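Local atomic coordinates of D-alanyl-D-alanine carboxypeptidase (Streptococcus pneumoniae R6, PDB entry 1XP4), a protein that probably trims the terminal D-alanine from cell wall precursor peptides as a serine-type D-alanyl-D-alanine carboxypeptidase, and so helps regulate peptidoglycan synthesis. Residues 16-21 with 172-177; 22-27 with 365-370; 271-276 with 316-321; 349-354 with 359-364. All coordinates share one frame; numbering follows the deposited sequence.

Interaction 1 of 4, residues 16-21 with 172-177; sequences HAIAVE and DVAIVA
Ala-174 reaches from helix 170-183 to strand 17-21 with its single methyl, which meets two branched side chains, Ile-18 and Val-20. The contact is entirely apolar. CB of Ala-174 lies 3.9 Å from CG2 of Ile-18 and, a little farther along the strand, 4.3 Å from CG2 of Val-20. Ile-18 offers the short branch because CG1 is turned anti to the backbone N (chi1 -169°), which leaves CG2 as the methyl that meets the helix. The two strand residues are separated by one position and therefore point to the same face, whereas Ala-19 between them points the opposite way.

The backbones of the two segments are bonded to other partners: the helix internally, the strand to its neighbours in the sheet. Helix bonds run from Val-176 N to Asp-172 O and from Ala-177 N to Val-173 O. On the strand, Ile-18 pairs with Val-249 of strand 244-253, and Ala-17 and Ala-19 pair with strand 26-31.

This is one of the two helix-on-sheet interfaces of the core of a penicillin-binding domain. Helix 170-183 packs on one face of the five-stranded antiparallel sheet, while Ala-19 meets Leu-270 and Ile-274 of helix 262-277 on the other.

With a lone methyl against two others, the helix can come close, CA of Ala-174 standing 7.2 Å from CA of Val-20, and the joint rests on shape and burial rather than on polar bonds.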
# COMPACT_ATOMS: atom_id res chain seq x y z
N HIS A 16 -15.58 2.39 8.60
CA HIS A 16 -14.32 3.13 8.53
C HIS A 16 -13.72 3.04 7.15
O HIS A 16 -13.75 1.98 6.53
CB HIS A 16 -13.32 2.56 9.52
CG HIS A 16 -13.85 2.42 10.90
ND1 HIS A 16 -13.91 3.48 11.78
CD2 HIS A 16 -14.39 1.36 11.54
CE1 HIS A 16 -14.47 3.07 12.91
NE2 HIS A 16 -14.77 1.79 12.79
N ALA A 17 -13.14 4.14 6.68
CA ALA A 17 -12.52 4.12 5.37
C ALA A 17 -11.68 5.35 5.10
O ALA A 17 -11.88 6.40 5.72
CB ALA A 17 -13.61 3.98 4.30
N ILE A 18 -10.74 5.21 4.18
CA ILE A 18 -9.88 6.32 3.77
C ILE A 18 -9.35 5.99 2.39
O ILE A 18 -9.11 4.82 2.06
CB ILE A 18 -8.68 6.52 4.72
CG1 ILE A 18 -7.99 7.85 4.40
CG2 ILE A 18 -7.68 5.37 4.57
CD1 ILE A 18 -6.89 8.24 5.37
N ALA A 19 -9.17 7.02 1.57
CA ALA A 19 -8.66 6.85 0.23
C ALA A 19 -7.51 7.82 0.02
O ALA A 19 -7.61 8.99 0.41
CB ALA A 19 -9.77 7.12 -0.77
N VAL A 20 -6.42 7.37 -0.58
CA VAL A 20 -5.29 8.26 -0.82
C VAL A 20 -4.66 8.06 -2.19
O VAL A 20 -4.73 6.98 -2.76
CB VAL A 20 -4.17 8.09 0.23
CG1 VAL A 20 -4.71 8.46 1.59
CG2 VAL A 20 -3.66 6.66 0.23
N GLU A 21 -4.07 9.13 -2.72
CA GLU A 21 -3.40 9.04 -4.01
C GLU A 21 -2.07 8.43 -3.64
O GLU A 21 -1.29 9.02 -2.90
CB GLU A 21 -3.24 10.43 -4.62
CG GLU A 21 -2.70 10.44 -6.03
CD GLU A 21 -1.20 10.28 -6.08
OE1 GLU A 21 -0.51 11.06 -5.39
OE2 GLU A 21 -0.72 9.38 -6.82
N ASP A 172 -3.73 4.12 9.25
CA ASP A 172 -2.56 3.28 9.41
C ASP A 172 -2.43 2.31 8.23
O ASP A 172 -1.35 2.16 7.67
CB ASP A 172 -2.65 2.48 10.71
CG ASP A 172 -2.49 3.35 11.93
OD1 ASP A 172 -1.70 4.31 11.88
OD2 ASP A 172 -3.15 3.07 12.96
N VAL A 173 -3.54 1.66 7.87
CA VAL A 173 -3.52 0.72 6.76
C VAL A 173 -3.07 1.39 5.47
O VAL A 173 -2.26 0.83 4.73
CB VAL A 173 -4.91 0.09 6.54
CG1 VAL A 173 -4.85 -0.89 5.40
CG2 VAL A 173 -5.35 -0.63 7.80
N ALA A 174 -3.58 2.59 5.21
CA ALA A 174 -3.21 3.35 4.02
C ALA A 174 -1.70 3.47 3.97
O ALA A 174 -1.07 3.22 2.94
CB ALA A 174 -3.85 4.73 4.07
N ILE A 175 -1.10 3.88 5.09
CA ILE A 175 0.34 4.03 5.16
C ILE A 175 1.01 2.70 4.77
O ILE A 175 1.86 2.67 3.88
CB ILE A 175 0.75 4.48 6.59
CG1 ILE A 175 0.31 5.94 6.81
CG2 ILE A 175 2.26 4.30 6.79
CD1 ILE A 175 0.54 6.51 8.23
N VAL A 176 0.60 1.62 5.41
CA VAL A 176 1.14 0.30 5.11
C VAL A 176 1.04 -0.02 3.61
O VAL A 176 2.03 -0.34 2.95
CB VAL A 176 0.39 -0.79 5.90
CG1 VAL A 176 0.81 -2.19 5.42
CG2 VAL A 176 0.66 -0.62 7.40
N ALA A 177 -0.17 0.06 3.08
CA ALA A 177 -0.37 -0.21 1.67
C ALA A 177 0.54 0.68 0.83
O ALA A 177 1.21 0.20 -0.10
CB ALA A 177 -1.83 0.02 1.30

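Interaction 2 of 4, residues 22-27 with 365-370; sequences ANTGKI and ERPSFE
Thr-24 and Pro-367 make this contact, methyl against ring: CG2 of Thr-24 sits 3.7 Å from CB of Pro-367. They join two parts of the fold. Thr-24 stands in the connection between strands 17-21 and 26-31 of the five-stranded sheet, and Pro-367 lies just ahead of strand 368-373 of the C-terminal domain, so the pair belongs to the seam between the two domains. The side chains approach obliquely, both with CB directed at the partner segment. In Thr-24 the branches share the work: with OG1 between the backbone N and the carbonyl carbon (chi1 67°), CG2 is beside the N and anti to the carbonyl carbon, and it is this methyl that meets the proline.

The next shell fixes both residues. On its own side of the seam Pro-367 also packs against Tyr-351 and Tyr-361, and its backbone bonds to that of Tyr-351. The turn carrying Thr-24 is held by its own neighbours and by a helix: Glu-21 OE1 accepts the N-H of Thr-24, while Arg-178 of helix 170-183 bonds the carbonyl oxygens of Ala-22 and Asn-23. Past Thr-24 the chain turns through Gly-25, whose phi is positive (71°), into strand 26-31, and Gly-25 pairs through its backbone with Ile-362. The hydroxyl of Thr-24 turns forward along its own chain, where OG1 accepts a weak hydrogen bond from Lys-26 N at 3.3 Å.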
# COMPACT_ATOMS: atom_id res chain seq x y z
N ALA A 22 -1.82 7.22 -4.13
CA ALA A 22 -0.60 6.48 -3.81
C ALA A 22 0.69 7.29 -3.74
O ALA A 22 1.33 7.35 -2.68
CB ALA A 22 -0.42 5.33 -4.78
N ASN A 23 1.06 7.91 -4.85
CA ASN A 23 2.30 8.64 -4.89
C ASN A 23 2.54 9.71 -3.84
O ASN A 23 3.58 9.71 -3.17
CB ASN A 23 2.52 9.22 -6.28
CG ASN A 23 3.95 9.59 -6.51
OD1 ASN A 23 4.85 8.96 -5.96
ND2 ASN A 23 4.18 10.61 -7.34
N THR A 24 1.59 10.63 -3.66
CA THR A 24 1.80 11.69 -2.68
C THR A 24 1.22 11.41 -1.30
O THR A 24 1.53 12.11 -0.34
CB THR A 24 1.24 13.03 -3.17
OG1 THR A 24 -0.19 12.95 -3.25
CG2 THR A 24 1.81 13.37 -4.54
N GLY A 25 0.39 10.38 -1.20
CA GLY A 25 -0.20 10.05 0.08
C GLY A 25 -1.25 11.06 0.49
O GLY A 25 -1.65 11.12 1.66
N LYS A 26 -1.70 11.86 -0.47
CA LYS A 26 -2.71 12.87 -0.20
C LYS A 26 -4.04 12.20 0.07
O LYS A 26 -4.44 11.26 -0.62
CB LYS A 26 -2.85 13.82 -1.39
CG LYS A 26 -3.96 14.82 -1.20
CD LYS A 26 -4.23 15.64 -2.45
CE LYS A 26 -5.47 16.52 -2.27
NZ LYS A 26 -5.34 17.51 -1.14
N ILE A 27 -4.74 12.67 1.09
CA ILE A 27 -6.03 12.10 1.46
C ILE A 27 -7.17 12.66 0.61
O ILE A 27 -7.37 13.87 0.52
CB ILE A 27 -6.31 12.35 2.96
CG1 ILE A 27 -5.23 11.65 3.80
CG2 ILE A 27 -7.70 11.86 3.32
CD1 ILE A 27 -5.26 11.98 5.27
N GLU A 365 5.35 14.67 4.59
CA GLU A 365 5.90 15.34 3.42
C GLU A 365 4.83 15.73 2.44
O GLU A 365 3.92 14.97 2.15
CB GLU A 365 6.89 14.45 2.70
CG GLU A 365 7.99 13.90 3.56
CD GLU A 365 9.09 13.28 2.73
OE1 GLU A 365 9.86 14.06 2.12
OE2 GLU A 365 9.17 12.03 2.69
N ARG A 366 4.96 16.95 1.93
CA ARG A 366 4.04 17.46 0.94
C ARG A 366 4.79 17.29 -0.38
O ARG A 366 6.01 17.42 -0.42
CB ARG A 366 3.68 18.91 1.25
CG ARG A 366 2.49 19.02 2.22
CD ARG A 366 2.53 17.95 3.32
NE ARG A 366 1.45 18.10 4.31
CZ ARG A 366 1.29 17.30 5.36
NH1 ARG A 366 2.13 16.29 5.57
NH2 ARG A 366 0.30 17.51 6.22
N PRO A 367 4.06 16.97 -1.47
CA PRO A 367 4.65 16.76 -2.79
C PRO A 367 5.63 17.79 -3.34
O PRO A 367 5.33 18.99 -3.44
CB PRO A 367 3.43 16.59 -3.69
CG PRO A 367 2.38 17.39 -3.01
CD PRO A 367 2.59 17.02 -1.56
N SER A 368 6.81 17.30 -3.70
CA SER A 368 7.86 18.11 -4.28
C SER A 368 8.42 17.27 -5.42
O SER A 368 8.72 16.09 -5.24
CB SER A 368 8.96 18.41 -3.25
OG SER A 368 9.83 17.31 -3.08
N PHE A 369 8.53 17.87 -6.59
CA PHE A 369 9.03 17.17 -7.76
C PHE A 369 10.39 17.74 -8.17
O PHE A 369 10.57 18.96 -8.22
CB PHE A 369 8.01 17.29 -8.88
CG PHE A 369 6.59 17.10 -8.42
CD1 PHE A 369 5.87 18.17 -7.91
CD2 PHE A 369 6.00 15.84 -8.47
CE1 PHE A 369 4.56 17.99 -7.45
CE2 PHE A 369 4.69 15.65 -8.00
CZ PHE A 369 3.97 16.72 -7.49
N GLU A 370 11.34 16.86 -8.45
CA GLU A 370 12.68 17.29 -8.83
C GLU A 370 12.76 18.00 -10.17
O GLU A 370 12.13 17.60 -11.15
CB GLU A 370 13.64 16.10 -8.81
CG GLU A 370 13.75 15.45 -7.44
CD GLU A 370 14.82 14.37 -7.38
OE1 GLU A 370 14.77 13.43 -8.20
OE2 GLU A 370 15.69 14.46 -6.49

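Interaction 3 of 4, residues 271-276 with 316-321; sequences MDYISS and IERVGN
Tyr-273 throws its ring out from the helix with CG anti to the backbone N (chi1 168°), and Arg-318 carries its guanidinium toward that ring on a chain extended at chi2 and chi3 (-177° and -170°). The phenol oxygen and the guanidinium draw near without bonding: Tyr-273 OH lies 4.3 Å from NH2 of Arg-318, set obliquely to the guanidinium plane. Arg-318 has its strongest polar partner outside the contact, NH1 forming a salt bridge with Asp-355, and the Tyr-273 ring stacks with that of Phe-10.

The second point of touch is between a valine and a main-chain oxygen. Both methyls of Val-319 face the carbonyl oxygen of Ser-276 from one side, CG2 at 4.0 Å and CG1 at 4.1 Å from Ser-276 O. The side chain of Ser-276 starts off in the other direction, so it is the backbone that meets the valine.

Ser-276 is in the last turn of helix 262-277, which runs almost directly into strand 278-284. That strand pairs antiparallel with strand 313-318, which ends at Arg-318, with Val-319 the first residue beyond. The contact therefore lies at the passage from the catalytic domain's last helix to the first strands of the C-terminal domain, on the surface of the molecule. Around it, Val-319 also packs on Thr-279 and Arg-318 on Phe-278, while Asp-272, one residue before the tyrosine, forms a salt bridge with Arg-217. Farther inward, Ile-274 of the same helix rests on Met-244 and Val-246 of the main sheet.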
# COMPACT_ATOMS: atom_id res chain seq x y z
N MSE A 271 -14.80 5.02 -5.48
CA MSE A 271 -14.03 5.47 -6.64
C MSE A 271 -14.81 6.36 -7.60
O MSE A 271 -14.22 7.22 -8.26
CB MSE A 271 -13.44 4.27 -7.37
CG MSE A 271 -12.36 3.56 -6.56
SE MSE A 271 -10.64 4.49 -6.45
CE MSE A 271 -11.13 6.29 -6.85
N ASP A 272 -16.12 6.15 -7.68
CA ASP A 272 -16.95 6.98 -8.54
C ASP A 272 -16.88 8.40 -7.99
O ASP A 272 -16.84 9.37 -8.73
CB ASP A 272 -18.41 6.51 -8.55
CG ASP A 272 -18.65 5.32 -9.45
OD1 ASP A 272 -18.30 5.39 -10.65
OD2 ASP A 272 -19.19 4.30 -8.97
N TYR A 273 -16.85 8.50 -6.67
CA TYR A 273 -16.77 9.80 -6.01
C TYR A 273 -15.45 10.47 -6.32
O TYR A 273 -15.40 11.60 -6.82
CB TYR A 273 -16.88 9.62 -4.49
CG TYR A 273 -16.52 10.86 -3.70
CD1 TYR A 273 -17.31 12.01 -3.75
CD2 TYR A 273 -15.38 10.89 -2.89
CE1 TYR A 273 -16.98 13.14 -3.02
CE2 TYR A 273 -15.04 12.02 -2.16
CZ TYR A 273 -15.85 13.14 -2.23
OH TYR A 273 -15.51 14.27 -1.52
N ILE A 274 -14.37 9.75 -6.04
CA ILE A 274 -13.02 10.26 -6.26
C ILE A 274 -12.72 10.72 -7.67
O ILE A 274 -12.07 11.76 -7.87
CB ILE A 274 -11.99 9.21 -5.84
CG1 ILE A 274 -12.11 8.97 -4.34
CG2 ILE A 274 -10.59 9.67 -6.22
CD1 ILE A 274 -11.35 7.76 -3.86
N SER A 275 -13.18 9.96 -8.66
CA SER A 275 -12.94 10.30 -10.05
C SER A 275 -13.78 11.45 -10.57
O SER A 275 -13.39 12.14 -11.52
CB SER A 275 -13.15 9.07 -10.92
OG SER A 275 -12.16 8.10 -10.63
N SER A 276 -14.93 11.68 -9.96
CA SER A 276 -15.76 12.78 -10.41
C SER A 276 -15.42 14.04 -9.61
O SER A 276 -15.77 15.14 -10.01
CB SER A 276 -17.24 12.44 -10.24
OG SER A 276 -17.60 12.41 -8.87
N ILE A 316 -2.93 16.81 -8.08
CA ILE A 316 -4.32 16.47 -7.83
C ILE A 316 -5.06 17.80 -7.68
O ILE A 316 -4.57 18.70 -7.01
CB ILE A 316 -4.50 15.67 -6.53
CG1 ILE A 316 -3.55 14.49 -6.51
CG2 ILE A 316 -5.93 15.17 -6.42
CD1 ILE A 316 -3.76 13.60 -5.32
N GLU A 317 -6.22 17.93 -8.32
CA GLU A 317 -6.99 19.16 -8.24
C GLU A 317 -8.48 18.84 -8.15
O GLU A 317 -9.00 18.03 -8.92
CB GLU A 317 -6.72 20.04 -9.47
CG GLU A 317 -7.44 21.39 -9.46
CD GLU A 317 -7.21 22.19 -10.74
OE1 GLU A 317 -7.35 21.61 -11.84
OE2 GLU A 317 -6.90 23.40 -10.66
N ARG A 318 -9.16 19.45 -7.18
CA ARG A 318 -10.59 19.45 -7.21
C ARG A 318 -11.09 20.12 -8.51
O ARG A 318 -10.44 20.95 -9.13
CB ARG A 318 -11.07 20.14 -5.96
CG ARG A 318 -12.00 19.27 -5.13
CD ARG A 318 -12.54 20.01 -3.91
NE ARG A 318 -13.23 19.10 -3.02
CZ ARG A 318 -12.53 18.66 -1.97
NH1 ARG A 318 -11.31 19.07 -1.77
NH2 ARG A 318 -13.10 17.83 -1.10
N VAL A 319 -12.23 19.65 -9.02
CA VAL A 319 -12.73 20.22 -10.27
C VAL A 319 -13.83 21.27 -10.02
O VAL A 319 -14.82 21.01 -9.36
CB VAL A 319 -13.36 19.10 -11.13
CG1 VAL A 319 -12.68 17.75 -10.91
CG2 VAL A 319 -14.85 18.94 -10.91
N GLY A 320 -13.56 22.51 -10.53
CA GLY A 320 -14.59 23.51 -10.18
C GLY A 320 -14.10 24.67 -9.28
O GLY A 320 -14.76 25.67 -9.05
N ASN A 321 -12.83 24.57 -8.85
CA ASN A 321 -12.43 25.32 -7.64
C ASN A 321 -12.00 26.74 -8.01
O ASN A 321 -11.24 26.95 -8.92
CB ASN A 321 -11.17 24.61 -7.09
CG ASN A 321 -11.49 23.24 -6.55
OD1 ASN A 321 -12.52 23.01 -5.95
ND2 ASN A 321 -10.51 22.33 -6.69

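Interaction 4 of 4, residues 349-354 with 359-364; sequences LTYEDK and QGYITT
Tyr-361 donates the one hydrogen bond between these segments, from its phenol OH to OD2 of Asp-353 at 2.5 Å. OD2 receives it on the anti lone pair, the one facing away from OD1. The carboxylate comes up at the edge of the ring, with CG of Asp-353 in the ring plane, yet the two flat groups are turned nearly perpendicular, 88° between planes. The acid reaches the tyrosine because its CG is swung away from the backbone N (chi1 -167°).

The salt bridge uses the same oxygen, OD2 with Lys-26 NZ of strand 26-31, while the other oxygen, OD1, takes a hydrogen bond from the backbone N of Asp-355.

Packing is supplied by Tyr-351. Its side chain and that of Tyr-361 cross at about a right angle, with CD2 of Tyr-351 4.1 Å from Tyr-361 OH. CA of Asp-353 lies 3.7 Å above the Tyr-351 ring, offset to its rim. An inverse gamma turn centred on Glu-352 folds the chain so that Tyr-351 and Asp-353 both face Tyr-361.

The contact pins the start of the loop between strands 345-350 and 368-373 to Tyr-361 farther along it, within the C-terminal domain. Since OD2 answers both a phenol and a lysine, the carboxylate probably stays ionised, and it joins this loop to the first sheet of the catalytic domain.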
# COMPACT_ATOMS: atom_id res chain seq x y z
N LEU A 349 10.08 21.43 -7.17
CA LEU A 349 8.81 22.13 -7.35
C LEU A 349 7.90 21.54 -6.29
O LEU A 349 7.55 20.36 -6.36
CB LEU A 349 8.22 21.83 -8.73
CG LEU A 349 8.18 22.90 -9.82
CD1 LEU A 349 7.48 22.33 -11.05
CD2 LEU A 349 7.44 24.12 -9.33
N THR A 350 7.51 22.33 -5.30
CA THR A 350 6.65 21.81 -4.24
C THR A 350 5.24 22.37 -4.36
O THR A 350 5.06 23.56 -4.61
CB THR A 350 7.19 22.16 -2.85
OG1 THR A 350 7.14 23.58 -2.67
CG2 THR A 350 8.62 21.69 -2.70
N TYR A 351 4.26 21.50 -4.16
CA TYR A 351 2.85 21.89 -4.24
C TYR A 351 2.37 22.32 -2.87
O TYR A 351 2.27 21.51 -1.95
CB TYR A 351 2.02 20.71 -4.77
CG TYR A 351 0.51 20.86 -4.68
CD1 TYR A 351 -0.10 22.11 -4.81
CD2 TYR A 351 -0.31 19.74 -4.52
CE1 TYR A 351 -1.49 22.23 -4.78
CE2 TYR A 351 -1.69 19.85 -4.49
CZ TYR A 351 -2.28 21.10 -4.62
OH TYR A 351 -3.66 21.22 -4.60
N GLU A 352 2.07 23.61 -2.73
CA GLU A 352 1.59 24.15 -1.47
C GLU A 352 0.07 23.93 -1.41
O GLU A 352 -0.73 24.83 -1.61
CB GLU A 352 1.96 25.63 -1.37
CG GLU A 352 3.43 25.87 -1.75
CD GLU A 352 3.84 27.33 -1.77
OE1 GLU A 352 4.14 27.89 -0.69
OE2 GLU A 352 3.85 27.93 -2.87
N ASP A 353 -0.28 22.68 -1.14
CA ASP A 353 -1.66 22.25 -1.06
C ASP A 353 -2.42 22.98 0.05
O ASP A 353 -1.99 22.99 1.21
CB ASP A 353 -1.68 20.74 -0.81
CG ASP A 353 -3.03 20.11 -1.02
OD1 ASP A 353 -4.05 20.83 -0.95
OD2 ASP A 353 -3.08 18.88 -1.23
N LYS A 354 -3.54 23.59 -0.30
CA LYS A 354 -4.39 24.32 0.65
C LYS A 354 -5.79 23.69 0.68
O LYS A 354 -6.73 24.27 1.22
CB LYS A 354 -4.50 25.79 0.23
CG LYS A 354 -3.16 26.49 0.08
CD LYS A 354 -3.33 27.94 -0.36
CE LYS A 354 -1.98 28.60 -0.61
NZ LYS A 354 -2.08 30.01 -1.09
N GLN A 359 -6.54 14.79 7.61
CA GLN A 359 -5.26 15.28 8.11
C GLN A 359 -4.43 15.74 6.90
O GLN A 359 -3.25 16.06 7.03
CB GLN A 359 -4.52 14.19 8.87
CG GLN A 359 -5.40 13.45 9.85
CD GLN A 359 -4.62 12.61 10.83
OE1 GLN A 359 -3.99 13.13 11.75
NE2 GLN A 359 -4.66 11.29 10.64
N GLY A 360 -5.07 15.75 5.74
CA GLY A 360 -4.43 16.17 4.51
C GLY A 360 -3.63 15.08 3.81
O GLY A 360 -4.00 14.62 2.73
N TYR A 361 -2.53 14.68 4.44
CA TYR A 361 -1.65 13.66 3.90
C TYR A 361 -1.32 12.59 4.95
O TYR A 361 -1.30 12.87 6.14
CB TYR A 361 -0.36 14.30 3.41
CG TYR A 361 -0.51 15.15 2.18
CD1 TYR A 361 -1.19 16.37 2.21
CD2 TYR A 361 -0.00 14.72 0.95
CE1 TYR A 361 -1.36 17.13 1.06
CE2 TYR A 361 -0.17 15.46 -0.20
CZ TYR A 361 -0.85 16.66 -0.15
OH TYR A 361 -1.04 17.37 -1.31
N ILE A 362 -1.06 11.36 4.49
CA ILE A 362 -0.70 10.28 5.39
C ILE A 362 0.82 10.26 5.58
O ILE A 362 1.39 9.29 6.08
CB ILE A 362 -1.14 8.89 4.85
CG1 ILE A 362 -0.51 8.63 3.48
CG2 ILE A 362 -2.66 8.81 4.80
CD1 ILE A 362 -0.58 7.17 3.05
N THR A 363 1.46 11.33 5.15
CA THR A 363 2.91 11.48 5.26
C THR A 363 3.19 12.93 5.66
O THR A 363 2.44 13.83 5.29
CB THR A 363 3.60 11.15 3.91
OG1 THR A 363 5.01 11.36 4.02
CG2 THR A 363 3.05 12.03 2.80
N THR A 364 4.24 13.16 6.43
CA THR A 364 4.55 14.52 6.87
C THR A 364 5.11 15.33 5.71
O THR A 364 5.34 16.53 5.85
CB THR A 364 5.60 14.54 7.98
OG1 THR A 364 6.90 14.42 7.40
CG2 THR A 364 5.38 13.40 8.94

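In the fold
From the N terminus, interaction 1 sets strand 17-21 against helix 170-183 and closes a loop of 150 residues. Strand 26-31, neighbour of 17-21 in the main sheet, follows at once and carries the first half of interaction 2, which closes nearly the whole remaining chain on 365-370. The segments of interactions 1 and 2 alternate, so these two loops cross. Interactions 3 and 4 nest in series within interaction 2: the former where helix 262-277 passes into the C-terminal domain, the latter in a short loop inside that domain. Interactions 2 and 4 lie closest, centres about 6 Å apart, and Ile-362 of 359-364 packs against Val-20 and Ala-174, tying the domains together.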